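Local coordinates for putative alpha-L-fucosidase (PDB 4H41), which probably hydrolyses alpha-L-fucosyl linkages in host glycans as a putative alpha-L-fucosidase with a TIM-barrel fold, at residues B[201-206]-B[278-283]; B[42-47]-B[125-130]; B[220-225]-B[253-258]. All blocks are in the same frame, centred on the assembly; numbering follows the deposited sequence.

Interaction 1: residues B[201-206]-B[278-283]; sequences GKKAIM and DRDMPI
Lys-203 and Asp-280 join two loops at the C-terminal end of a TIM barrel. One loop follows strand 193-195, the other strand 269-273. The charged contact is a salt bridge with Lys-203 NZ 2.8 Å from Asp-280 OD1. The ammonium meets the syn lone pair of that oxygen. Lys-203 has CG beside its backbone N (chi1 -48°) and a fully extended chain beyond it, which carries NZ across to the other loop. The other oxygen, Asp-280 OD2, has a salt bridge to Lys-292 and a hydrogen bond to Tyr-249, so both oxygens of the carboxylate are held. Arg-279 NE forms a salt bridge with Glu-275.

An Asx turn sets the backbone under Asp-280. Asp-280 N donates to Asp-278 OD1 over 2.9 Å, nearly along the C-O axis of the acceptor. Apolar contact between the loops is slight: Lys-203 CD lies 4.4 Å from Arg-279 CB.

Water makes the second polar link. One water donates to Lys-203 O at 2.9 Å, and Arg-279 NH1 donates to it at 3.0 Å, the water lying at the edge of the guanidinium and in its plane.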
loop_
_atom_site.group_PDB
_atom_site.type_symbol
_atom_site.label_atom_id
_atom_site.label_comp_id
_atom_site.label_asym_id
_atom_site.label_seq_id
_atom_site.Cartn_x
_atom_site.Cartn_y
_atom_site.Cartn_z
ATOM N N GLY B 201 -23.906 1.907 4.606
ATOM C CA GLY B 201 -24.086 0.755 3.742
ATOM C C GLY B 201 -23.216 -0.434 4.052
ATOM O O GLY B 201 -22.515 -0.466 5.060
ATOM N N LYS B 202 -23.215 -1.400 3.119
ATOM C CA LYS B 202 -22.521 -2.654 3.332
ATOM C C LYS B 202 -21.018 -2.528 3.430
ATOM O O LYS B 202 -20.385 -3.440 3.950
ATOM C CB LYS B 202 -22.887 -3.698 2.269
ATOM C CG LYS B 202 -22.449 -3.331 0.847
ATOM C CD LYS B 202 -22.633 -4.535 -0.111
ATOM C CE LYS B 202 -24.097 -4.853 -0.351
ATOM N NZ LYS B 202 -24.300 -5.766 -1.530
ATOM N N LYS B 203 -20.427 -1.448 2.910
ATOM C CA LYS B 203 -18.985 -1.247 3.008
ATOM C C LYS B 203 -18.616 -0.310 4.170
ATOM O O LYS B 203 -17.443 0.022 4.295
ATOM C CB LYS B 203 -18.407 -0.710 1.700
ATOM C CG LYS B 203 -18.885 -1.489 0.485
ATOM C CD LYS B 203 -18.223 -1.044 -0.813
ATOM C CE LYS B 203 -18.982 -1.606 -2.002
ATOM N NZ LYS B 203 -18.379 -1.211 -3.299
ATOM N N ALA B 204 -19.581 0.106 5.015
ATOM C CA ALA B 204 -19.293 0.959 6.175
ATOM C C ALA B 204 -18.877 0.026 7.312
ATOM O O ALA B 204 -19.675 -0.274 8.195
ATOM C CB ALA B 204 -20.496 1.803 6.555
ATOM N N ILE B 205 -17.660 -0.492 7.215
ATOM C CA ILE B 205 -17.125 -1.527 8.122
ATOM C C ILE B 205 -16.141 -0.964 9.171
ATOM O O ILE B 205 -15.839 -1.683 10.129
ATOM C CB ILE B 205 -16.468 -2.736 7.358
ATOM C CG1 ILE B 205 -15.548 -2.330 6.180
ATOM C CG2 ILE B 205 -17.526 -3.729 6.871
ATOM C CD1 ILE B 205 -14.362 -1.344 6.512
HETATM N N MSE B 206 -15.638 0.274 9.003
HETATM C CA MSE B 206 -14.682 0.862 9.953
HETATM C C MSE B 206 -15.408 1.347 11.203
HETATM O O MSE B 206 -15.733 0.543 12.073
HETATM C CB MSE B 206 -13.900 2.024 9.310
ATOM N N ASP B 278 -10.520 3.240 -4.170
ATOM C CA ASP B 278 -11.229 1.989 -4.176
ATOM C C ASP B 278 -11.457 1.446 -2.756
ATOM O O ASP B 278 -10.523 1.150 -2.059
ATOM C CB ASP B 278 -10.439 0.959 -5.034
ATOM C CG ASP B 278 -11.342 -0.065 -5.675
ATOM O OD1 ASP B 278 -12.107 -0.713 -4.929
ATOM O OD2 ASP B 278 -11.310 -0.202 -6.964
ATOM N N ARG B 279 -12.709 1.243 -2.376
ATOM C CA ARG B 279 -13.060 0.656 -1.080
ATOM C C ARG B 279 -13.155 -0.880 -1.146
ATOM O O ARG B 279 -13.416 -1.498 -0.132
ATOM C CB ARG B 279 -14.431 1.204 -0.607
ATOM C CG ARG B 279 -14.324 2.536 0.024
ATOM C CD ARG B 279 -15.656 2.906 0.660
ATOM N NE ARG B 279 -15.583 4.271 1.089
ATOM C CZ ARG B 279 -14.965 4.703 2.171
ATOM N NH1 ARG B 279 -14.508 3.845 3.072
ATOM N NH2 ARG B 279 -14.906 5.992 2.425
ATOM N N ASP B 280 -12.993 -1.496 -2.308
ATOM C CA ASP B 280 -13.173 -2.955 -2.441
ATOM C C ASP B 280 -11.887 -3.733 -2.338
ATOM O O ASP B 280 -11.900 -4.948 -2.529
ATOM C CB ASP B 280 -13.814 -3.252 -3.809
ATOM C CG ASP B 280 -15.142 -2.556 -4.022
ATOM O OD1 ASP B 280 -15.892 -2.419 -3.050
ATOM O OD2 ASP B 280 -15.420 -2.134 -5.175
HETATM N N MSE B 281 -10.785 -3.077 -2.025
HETATM C CA MSE B 281 -9.450 -3.663 -2.082
HETATM C C MSE B 281 -8.814 -3.817 -0.714
HETATM O O MSE B 281 -9.113 -3.057 0.202
HETATM C CB MSE B 281 -8.557 -2.776 -2.950
HETATM C CG MSE B 281 -9.059 -2.608 -4.374
HETATM SE SE MSE B 281 -8.794 -4.227 -5.398
HETATM C CE MSE B 281 -10.581 -4.752 -5.787
ATOM N N PRO B 282 -7.847 -4.730 -0.585
ATOM C CA PRO B 282 -7.208 -4.941 0.735
ATOM C C PRO B 282 -6.159 -3.879 1.113
ATOM O O PRO B 282 -5.543 -4.017 2.168
ATOM C CB PRO B 282 -6.583 -6.312 0.600
ATOM C CG PRO B 282 -6.256 -6.425 -0.859
ATOM C CD PRO B 282 -7.374 -5.731 -1.564
ATOM N N ILE B 283 -5.887 -2.910 0.256
ATOM C CA ILE B 283 -5.002 -1.778 0.552
ATOM C C ILE B 283 -5.937 -0.597 0.725
ATOM O O ILE B 283 -6.692 -0.312 -0.199
ATOM C CB ILE B 283 -3.947 -1.527 -0.548
ATOM C CG1 ILE B 283 -2.970 -2.717 -0.648
ATOM C CG2 ILE B 283 -3.172 -0.224 -0.260
ATOM C CD1 ILE B 283 -2.022 -2.675 -1.861
HETATM O O HOH W 1 -14.852 0.898 3.493
#

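Interaction 2: residues B[42-47]-B[125-130]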
loop_
_atom_site.group_PDB
_atom_site.type_symbol
_atom_site.label_atom_id
_atom_site.label_comp_id
_atom_site.label_asym_id
_atom_site.label_seq_id
_atom_site.Cartn_x
_atom_site.Cartn_y
_atom_site.Cartn_z
ATOM N N ILE B 42 -6.355 18.691 7.103
ATOM C CA ILE B 42 -5.463 17.700 7.672
ATOM C C ILE B 42 -6.072 16.334 7.429
ATOM O O ILE B 42 -7.204 16.107 7.819
ATOM C CB ILE B 42 -5.228 17.917 9.184
ATOM C CG1 ILE B 42 -4.575 19.280 9.487
ATOM C CG2 ILE B 42 -4.411 16.767 9.748
ATOM C CD1 ILE B 42 -3.186 19.531 8.864
ATOM N N SER B 43 -5.327 15.411 6.833
ATOM C CA SER B 43 -5.849 14.087 6.520
ATOM C C SER B 43 -6.037 13.228 7.743
ATOM O O SER B 43 -5.204 13.224 8.621
ATOM C CB SER B 43 -4.899 13.365 5.578
ATOM O OG SER B 43 -5.420 12.118 5.173
ATOM N N HIS B 44 -7.111 12.461 7.774
ATOM C CA HIS B 44 -7.277 11.470 8.827
ATOM C C HIS B 44 -6.436 10.208 8.579
ATOM O O HIS B 44 -6.023 9.548 9.540
ATOM C CB HIS B 44 -8.728 10.993 8.886
ATOM C CG HIS B 44 -9.691 11.927 9.559
ATOM N ND1 HIS B 44 -11.049 11.812 9.335
ATOM C CD2 HIS B 44 -9.486 12.895 10.476
ATOM C CE1 HIS B 44 -11.618 12.743 10.092
ATOM N NE2 HIS B 44 -10.717 13.394 10.811
ATOM N N ASP B 45 -6.313 9.799 7.314
ATOM C CA ASP B 45 -5.825 8.468 6.996
ATOM C C ASP B 45 -5.255 8.258 5.605
ATOM O O ASP B 45 -5.113 7.097 5.183
ATOM C CB ASP B 45 -7.013 7.490 7.180
ATOM C CG ASP B 45 -8.194 7.761 6.260
ATOM O OD1 ASP B 45 -8.145 8.738 5.508
ATOM O OD2 ASP B 45 -9.150 6.957 6.266
ATOM N N ILE B 46 -4.845 9.314 4.918
ATOM C CA ILE B 46 -4.188 9.175 3.603
ATOM C C ILE B 46 -2.738 9.656 3.765
ATOM O O ILE B 46 -2.525 10.837 4.087
ATOM C CB ILE B 46 -4.899 9.971 2.513
ATOM C CG1 ILE B 46 -6.431 9.672 2.469
ATOM C CG2 ILE B 46 -4.227 9.724 1.163
ATOM C CD1 ILE B 46 -6.792 8.178 2.245
ATOM N N PRO B 47 -1.741 8.801 3.461
ATOM C CA PRO B 47 -0.344 9.202 3.658
ATOM C C PRO B 47 0.009 10.453 2.876
ATOM O O PRO B 47 -0.484 10.687 1.765
ATOM C CB PRO B 47 0.450 7.988 3.201
ATOM C CG PRO B 47 -0.464 6.843 3.495
ATOM C CD PRO B 47 -1.821 7.356 3.119
ATOM N N ARG B 125 -12.853 15.095 19.614
ATOM C CA ARG B 125 -13.793 14.820 20.710
ATOM C C ARG B 125 -15.041 14.092 20.223
ATOM O O ARG B 125 -15.504 13.166 20.886
ATOM C CB ARG B 125 -14.214 16.118 21.416
ATOM C CG ARG B 125 -13.086 16.726 22.230
ATOM C CD ARG B 125 -13.549 17.970 22.988
ATOM N NE ARG B 125 -12.393 18.775 23.401
ATOM C CZ ARG B 125 -11.898 19.838 22.770
ATOM N NH1 ARG B 125 -12.490 20.310 21.684
ATOM N NH2 ARG B 125 -10.825 20.464 23.246
ATOM N N TYR B 126 -15.580 14.490 19.066
ATOM C CA TYR B 126 -16.711 13.782 18.496
ATOM C C TYR B 126 -16.300 12.328 18.158
ATOM O O TYR B 126 -17.008 11.384 18.517
ATOM C CB TYR B 126 -17.242 14.507 17.243
ATOM C CG TYR B 126 -17.958 13.590 16.277
ATOM C CD1 TYR B 126 -19.135 12.944 16.634
ATOM C CD2 TYR B 126 -17.477 13.392 14.992
ATOM C CE1 TYR B 126 -19.803 12.106 15.742
ATOM C CE2 TYR B 126 -18.135 12.552 14.094
ATOM C CZ TYR B 126 -19.318 11.935 14.463
ATOM O OH TYR B 126 -20.002 11.090 13.612
ATOM N N TRP B 127 -15.158 12.146 17.500
ATOM C CA TRP B 127 -14.714 10.773 17.160
ATOM C C TRP B 127 -14.531 9.903 18.423
ATOM O O TRP B 127 -14.834 8.721 18.394
ATOM C CB TRP B 127 -13.419 10.798 16.358
ATOM C CG TRP B 127 -13.592 11.400 14.997
ATOM C CD1 TRP B 127 -12.984 12.519 14.515
ATOM C CD2 TRP B 127 -14.484 10.950 13.969
ATOM N NE1 TRP B 127 -13.413 12.783 13.242
ATOM C CE2 TRP B 127 -14.360 11.851 12.887
ATOM C CE3 TRP B 127 -15.364 9.851 13.840
ATOM C CZ2 TRP B 127 -15.097 11.708 11.704
ATOM C CZ3 TRP B 127 -16.076 9.700 12.644
ATOM C CH2 TRP B 127 -15.884 10.580 11.573
ATOM N N ASP B 128 -14.082 10.496 19.518
ATOM C CA ASP B 128 -13.869 9.765 20.765
ATOM C C ASP B 128 -15.146 9.514 21.582
ATOM O O ASP B 128 -15.105 8.682 22.482
ATOM C CB ASP B 128 -12.857 10.517 21.640
ATOM C CG ASP B 128 -11.465 10.552 21.040
ATOM O OD1 ASP B 128 -11.215 9.796 20.080
ATOM O OD2 ASP B 128 -10.656 11.407 21.462
ATOM N N THR B 129 -16.251 10.238 21.331
ATOM C CA THR B 129 -17.477 10.117 22.139
ATOM C C THR B 129 -18.755 9.765 21.384
ATOM O O THR B 129 -19.688 9.274 22.003
ATOM C CB THR B 129 -17.757 11.455 22.832
ATOM O OG1 THR B 129 -18.030 12.463 21.841
ATOM C CG2 THR B 129 -16.630 11.882 23.787
ATOM N N GLY B 130 -18.844 10.137 20.116
ATOM C CA GLY B 130 -20.060 9.965 19.332
ATOM C C GLY B 130 -20.995 11.146 19.436
ATOM O O GLY B 130 -22.071 11.120 18.826
#
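His-44 NE2 and Trp-127 NE1 both hydrogen-bond to one oxygen, OD2 of Asp-122. Asp-122 lies just beyond the end of strand 115-119. The shared acceptor probably draws the two rings together, since no hydrogen bond joins them directly.

His-44 CE1 is 3.6 Å from Trp-127 NE1, and His-44 NE2 is 3.7 Å from that same nitrogen. CE1 of His-44 also comes within 4.0 Å of Trp-127 CZ2, so it touches the indole on both of its rings. Trp-127 has CG anti to its carbonyl carbon (chi1 -67°), which turns the indole toward His-44. The imidazole and the five-membered ring of the indole are nearly perpendicular, with planes at 87° and centroids 5.1 Å apart. The far nitrogen of the imidazole, ND1, is hydrogen-bonded to a pentaethylene glycol, probably from the crystallisation liquor. Both bonds would hold the ring's rotation in the crystal.

Each segment also has internal support. Ser-43 OG accepts from Ile-46 N at 2.9 Å, an ST motif that holds the turn carrying His-44. On the helix side, Tyr-126 CE2 lies 3.7 Å above the plane of the Trp-127 ring, over its rim. Thr-129 OG1 donates to Arg-125 O at 2.8 Å and ties the short helix 125-129 back on itself.

Polar and aromatic side chains thus gather round an aspartate, on the loop after strand 34-39 and the short helix after strand 115-119. Such a cluster at the C-terminal mouth of a TIM barrel is consistent with a carbohydrate-binding pocket.

Interaction 3: residues B[220-225]-B[253-258]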
loop_
_atom_site.group_PDB
_atom_site.type_symbol
_atom_site.label_atom_id
_atom_site.label_comp_id
_atom_site.label_asym_id
_atom_site.label_seq_id
_atom_site.Cartn_x
_atom_site.Cartn_y
_atom_site.Cartn_z
ATOM N N GLN B 220 -35.345 2.912 3.517
ATOM C CA GLN B 220 -36.431 3.470 4.311
ATOM C C GLN B 220 -35.929 4.104 5.603
ATOM O O GLN B 220 -36.360 5.215 5.939
ATOM C CB GLN B 220 -37.486 2.387 4.628
ATOM C CG GLN B 220 -38.160 1.806 3.374
ATOM C CD GLN B 220 -37.513 0.549 2.773
ATOM O OE1 GLN B 220 -36.276 0.388 2.701
ATOM N NE2 GLN B 220 -38.343 -0.349 2.236
ATOM N N GLN B 221 -35.038 3.424 6.326
ATOM C CA GLN B 221 -34.495 3.962 7.593
ATOM C C GLN B 221 -33.555 5.134 7.330
ATOM O O GLN B 221 -33.570 6.106 8.075
ATOM C CB GLN B 221 -33.785 2.858 8.379
ATOM C CG GLN B 221 -33.446 3.223 9.821
ATOM C CD GLN B 221 -34.633 3.606 10.672
ATOM O OE1 GLN B 221 -35.759 3.119 10.492
ATOM N NE2 GLN B 221 -34.425 4.509 11.602
ATOM N N HIS B 222 -32.761 5.061 6.278
ATOM C CA HIS B 222 -31.886 6.162 5.878
ATOM C C HIS B 222 -32.733 7.401 5.592
ATOM O O HIS B 222 -32.438 8.458 6.098
ATOM C CB HIS B 222 -31.087 5.754 4.641
ATOM C CG HIS B 222 -30.286 6.855 4.022
ATOM N ND1 HIS B 222 -28.999 7.141 4.452
ATOM C CD2 HIS B 222 -30.601 7.670 2.991
ATOM C CE1 HIS B 222 -28.575 8.124 3.681
ATOM N NE2 HIS B 222 -29.518 8.487 2.793
ATOM N N GLU B 223 -33.846 7.244 4.842
ATOM C CA GLU B 223 -34.706 8.388 4.517
ATOM C C GLU B 223 -35.331 8.962 5.787
ATOM O O GLU B 223 -35.459 10.181 5.939
ATOM C CB GLU B 223 -35.794 7.986 3.522
ATOM C CG GLU B 223 -36.707 9.132 3.144
ATOM C CD GLU B 223 -37.754 8.791 2.103
ATOM O OE1 GLU B 223 -37.735 7.652 1.596
ATOM O OE2 GLU B 223 -38.644 9.634 1.857
ATOM N N LYS B 224 -35.768 8.105 6.668
ATOM C CA LYS B 224 -36.402 8.557 7.904
ATOM C C LYS B 224 -35.458 9.415 8.719
ATOM O O LYS B 224 -35.831 10.506 9.184
ATOM C CB LYS B 224 -36.857 7.348 8.719
ATOM C CG LYS B 224 -37.517 7.734 10.050
ATOM C CD LYS B 224 -37.891 6.511 10.851
ATOM C CE LYS B 224 -38.576 6.874 12.173
ATOM N NZ LYS B 224 -37.619 7.253 13.256
ATOM N N GLU B 225 -34.246 8.960 8.883
ATOM C CA GLU B 225 -33.304 9.693 9.713
ATOM C C GLU B 225 -32.825 10.991 9.050
ATOM O O GLU B 225 -32.748 12.021 9.706
ATOM C CB GLU B 225 -32.109 8.811 10.100
ATOM C CG GLU B 225 -32.541 7.643 10.988
ATOM C CD GLU B 225 -31.451 6.720 11.499
ATOM O OE1 GLU B 225 -30.254 7.048 11.348
ATOM O OE2 GLU B 225 -31.789 5.628 12.015
ATOM N N ASP B 253 -28.917 3.844 -7.648
ATOM C CA ASP B 253 -30.186 4.462 -8.049
ATOM C C ASP B 253 -31.162 4.589 -6.870
ATOM O O ASP B 253 -31.777 5.642 -6.719
ATOM C CB ASP B 253 -30.869 3.686 -9.175
ATOM C CG ASP B 253 -30.184 3.761 -10.514
ATOM O OD1 ASP B 253 -29.366 4.685 -10.712
ATOM O OD2 ASP B 253 -30.506 2.921 -11.394
ATOM N N ALA B 254 -31.255 3.571 -6.030
ATOM C CA ALA B 254 -32.183 3.620 -4.894
ATOM C C ALA B 254 -31.813 4.722 -3.907
ATOM O O ALA B 254 -32.674 5.511 -3.513
ATOM C CB ALA B 254 -32.223 2.272 -4.192
ATOM N N PHE B 255 -30.529 4.800 -3.512
ATOM C CA PHE B 255 -30.120 5.819 -2.539
ATOM C C PHE B 255 -30.068 7.207 -3.163
ATOM O O PHE B 255 -30.436 8.173 -2.499
ATOM C CB PHE B 255 -28.768 5.459 -1.893
ATOM C CG PHE B 255 -28.930 4.468 -0.762
ATOM C CD1 PHE B 255 -29.285 4.891 0.502
ATOM C CD2 PHE B 255 -28.773 3.108 -0.981
ATOM C CE1 PHE B 255 -29.491 3.972 1.531
ATOM C CE2 PHE B 255 -28.955 2.186 0.056
ATOM C CZ PHE B 255 -29.321 2.629 1.304
ATOM N N PHE B 256 -29.590 7.339 -4.399
ATOM C CA PHE B 256 -29.544 8.664 -4.997
ATOM C C PHE B 256 -30.933 9.246 -5.220
ATOM O O PHE B 256 -31.116 10.458 -5.062
ATOM C CB PHE B 256 -28.752 8.654 -6.310
ATOM C CG PHE B 256 -27.246 8.518 -6.194
ATOM C CD1 PHE B 256 -26.630 8.278 -4.964
ATOM C CD2 PHE B 256 -26.446 8.583 -7.313
ATOM C CE1 PHE B 256 -25.237 8.186 -4.872
ATOM C CE2 PHE B 256 -25.058 8.520 -7.208
ATOM C CZ PHE B 256 -24.466 8.290 -5.991
ATOM N N THR B 257 -31.918 8.405 -5.549
ATOM C CA THR B 257 -33.289 8.862 -5.726
ATOM C C THR B 257 -33.831 9.422 -4.399
ATOM O O THR B 257 -34.412 10.518 -4.370
ATOM C CB THR B 257 -34.187 7.747 -6.262
ATOM O OG1 THR B 257 -33.703 7.370 -7.556
ATOM C CG2 THR B 257 -35.643 8.194 -6.375
ATOM N N VAL B 258 -33.570 8.718 -3.297
ATOM C CA VAL B 258 -34.000 9.187 -1.990
ATOM C C VAL B 258 -33.247 10.465 -1.563
ATOM O O VAL B 258 -33.883 11.377 -1.061
ATOM C CB VAL B 258 -33.829 8.070 -0.943
ATOM C CG1 VAL B 258 -33.700 8.636 0.444
ATOM C CG2 VAL B 258 -34.978 7.073 -1.036
#
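A first torsion of 172° sets the imidazole of His-222 opposite its backbone N and swings it toward helix 252-266. Phe-255 has CG beside its backbone N, which sends its ring to meet the imidazole. The result is a T-shaped pair. The edge of Phe-255 points at one face of His-222, with the planes at 82° and the centroids 5.3 Å apart. Phe-255 CE1 comes closest, 3.9 Å from His-222 CG. Phe-255 CD1 sits over the rim of the imidazole, 4.0 Å from His-222 CD2.

Val-258 closes a second side of the histidine. Its CG1 lies at the edge of the imidazole, near the ring plane, 4.1 Å from His-222 CD2. The same methyl also touches Glu-223, with Val-258 CG1 3.8 Å from Glu-223 CB. The other methyl, Val-258 CG2, comes 3.9 Å from Glu-223 OE1. The carboxylate of Glu-223 extends past the valine to form a salt bridge with Lys-261.

The histidine is buried, and its NE2 is hydrogen-bonded to Asn-259 OD1. With an alanine here, the edge of Phe-255 would probably lose the ring face it meets, and Asn-259 OD1 the hydrogen bond to NE2.

The two helix segments run nearly parallel. Their axes approach to 10.5 Å and cross at -20°. They belong to neighbouring helices in the outer layer of the TIM barrel, linked in the chain by strand 239-243. His-222 also meets the ring of Phe-242 on that strand, while Phe-256 faces helix 290-302, the next helix along.

Interactions 1 and 2 lie at the C-terminal end of the barrel, where TIM-barrel enzymes have active sites. Their centres are about 17 Å apart and nearest atoms about 7 Å. Pentaethylene glycol, probably from the crystallisation liquor, lies about 3 Å from the side chain of His-44 and about 4 Å from that of Asp-280, which may mark a pocket. In the assembly, Met-281 packs on Ile-46 of the second subunit, and Asp-45 on Pro-282 of the third. Interaction 3, on the barrel's outer flank, is nested in the chain between the segments of interaction 1. Its centre is about 20 Å from that of interaction 1 and about 26 Å from that of interaction 2.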